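PDB 2C9E: peridinin-chlorophyll A protein from Amphidinium carterae, which probably serves as a water-soluble light-harvesting antenna, holding peridinin and chlorophyll a to capture blue-green sunlight. Local coordinates for residues A[56-60]-A[61-65]. Numbering follows the deposited sequence.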
loop_
_atom_site.group_PDB
_atom_site.type_symbol
_atom_site.label_atom_id
_atom_site.label_comp_id
_atom_site.label_asym_id
_atom_site.label_seq_id
_atom_site.Cartn_x
_atom_site.Cartn_y
_atom_site.Cartn_z
ATOM N N LEU A 56 3.362 -9.363 7.109
ATOM C CA LEU A 56 4.023 -9.533 8.398
ATOM C C LEU A 56 4.664 -10.906 8.556
ATOM O O LEU A 56 5.333 -11.151 9.537
ATOM C CB LEU A 56 3.032 -9.271 9.545
ATOM C CG LEU A 56 2.866 -7.789 9.922
ATOM C CD1 LEU A 56 1.789 -7.598 11.002
ATOM C CD2 LEU A 56 4.159 -7.258 10.440
ATOM N N THR A 57 4.497 -11.789 7.578
ATOM C CA THR A 57 5.112 -13.120 7.665
ATOM C C THR A 57 6.398 -13.181 6.831
ATOM O O THR A 57 7.162 -14.128 6.935
ATOM C CB THR A 57 4.183 -14.250 7.147
ATOM O OG1 THR A 57 3.895 -14.049 5.750
ATOM C CG2 THR A 57 2.888 -14.320 7.960
ATOM N N MET A 58 6.628 -12.152 6.017
ATOM C CA MET A 58 7.784 -12.075 5.125
ATOM C C MET A 58 9.096 -11.677 5.784
ATOM O O MET A 58 9.118 -11.065 6.859
ATOM C CB MET A 58 7.483 -11.083 4.005
ATOM C CG MET A 58 6.332 -11.546 3.070
ATOM S SD MET A 58 5.753 -10.216 1.943
ATOM C CE MET A 58 4.573 -11.114 0.922
ATOM N N ASP A 59 10.186 -12.008 5.108
ATOM C CA ASP A 59 11.525 -11.686 5.553
ATOM C C ASP A 59 11.762 -10.183 5.278
ATOM O O ASP A 59 11.860 -9.749 4.130
ATOM C CB ASP A 59 12.481 -12.546 4.747
ATOM C CG ASP A 59 13.930 -12.307 5.095
ATOM O OD1 ASP A 59 14.264 -11.291 5.727
ATOM O OD2 ASP A 59 14.746 -13.160 4.703
ATOM N N PRO A 60 11.878 -9.367 6.333
ATOM C CA PRO A 60 12.090 -7.944 6.072
ATOM C C PRO A 60 13.209 -7.605 5.068
ATOM O O PRO A 60 13.107 -6.615 4.312
ATOM C CB PRO A 60 12.359 -7.363 7.475
ATOM C CG PRO A 60 11.640 -8.347 8.423
ATOM C CD PRO A 60 11.929 -9.681 7.779
ATOM N N LYS A 61 14.285 -8.389 5.061
ATOM C CA LYS A 61 15.378 -8.096 4.119
ATOM C C LYS A 61 14.886 -8.176 2.677
ATOM O O LYS A 61 15.253 -7.355 1.828
ATOM C CB LYS A 61 16.569 -9.062 4.316
ATOM C CG LYS A 61 17.426 -8.804 5.600
ATOM C CD LYS A 61 17.330 -9.970 6.652
ATOM C CE LYS A 61 16.124 -9.796 7.627
ATOM N NZ LYS A 61 15.751 -11.028 8.385
ATOM N N LEU A 62 14.057 -9.174 2.399
ATOM C CA LEU A 62 13.504 -9.365 1.061
ATOM C C LEU A 62 12.381 -8.355 0.730
ATOM O O LEU A 62 12.162 -8.031 -0.449
ATOM C CB LEU A 62 13.016 -10.807 0.915
ATOM C CG LEU A 62 14.167 -11.781 1.195
ATOM C CD1 LEU A 62 13.706 -13.202 1.094
ATOM C CD2 LEU A 62 15.311 -11.514 0.183
ATOM N N VAL A 63 11.675 -7.872 1.756
ATOM C CA VAL A 63 10.605 -6.868 1.580
ATOM C C VAL A 63 11.313 -5.598 1.134
ATOM O O VAL A 63 10.906 -4.887 0.209
ATOM C CB VAL A 63 9.848 -6.562 2.935
ATOM C CG1 VAL A 63 9.073 -5.243 2.838
ATOM C CG2 VAL A 63 8.868 -7.683 3.261
ATOM N N ARG A 64 12.407 -5.324 1.808
ATOM C CA ARG A 64 13.174 -4.140 1.521
ATOM C C ARG A 64 13.744 -4.188 0.114
ATOM O O ARG A 64 13.648 -3.208 -0.648
ATOM C CB ARG A 64 14.278 -4.005 2.571
ATOM C CG ARG A 64 15.177 -2.841 2.320
ATOM C CD ARG A 64 16.345 -2.730 3.309
ATOM N NE ARG A 64 16.847 -1.376 3.142
ATOM C CZ ARG A 64 16.322 -0.310 3.739
ATOM N NH1 ARG A 64 15.301 -0.436 4.581
ATOM N NH2 ARG A 64 16.763 0.893 3.411
ATOM N N ALA A 65 14.333 -5.310 -0.255
ATOM C CA ALA A 65 14.884 -5.426 -1.610
ATOM C C ALA A 65 13.760 -5.253 -2.674
ATOM O O ALA A 65 13.951 -4.554 -3.684
ATOM C CB ALA A 65 15.574 -6.808 -1.785
#
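The N-terminus of helix 60-77 is capped by Asp59, the last residue of the loop that follows helix 41-55, with Pro60 as the first residue of the helix. The capping bond runs from Lys61 N to Asp59 OD1 at 3.0 Å, the oxygen being met from above the carboxylate plane, 43° out of it. With chi1 at 179°, the carboxylate swings beside its own carbonyl carbon, which turns it back over the helix start. The same oxygen takes a second partner: the Lys61 side chain, bent at chi2 and chi3, curls round until NZ lies 3.1 Å from Asp59 OD1, a salt bridge whose hydrogen bond is weak. Asp59 OD2 lies 3.8 Å from Leu62 CD1; the isobutyl group of Leu62 lies against this oxygen, and its CD1 comes within 3.9 Å of Asp59 CB. Asp59 also starts the backbone pattern: Asp59 O accepts from Val63 N at 3.0 Å, nearly in line with the carbonyl, and, weakly, from Leu62 N; the next i to i+4 bond joins Arg64 N to Pro60 O at 2.9 Å. Replacing Asp59 with an alanine would probably leave Lys61 N without its cap and the Lys61 ammonium without this carboxylate. One residue earlier, Met58 CB meets Val63 CG2 at 3.7 Å, an apolar contact bridging loop and first turn, while the end of the Met58 side chain leads away from the helix, and the side chain also touches Met100 and Phe109. Met58 and Val63 touch two different peridinins, and Arg64 NH2 donates a hydrogen bond to Leu230 O. The geometry is that of an aspartate N-cap followed by proline at N1, here at a helix start that contributes to two peridinin pockets of the all-helical antenna protein.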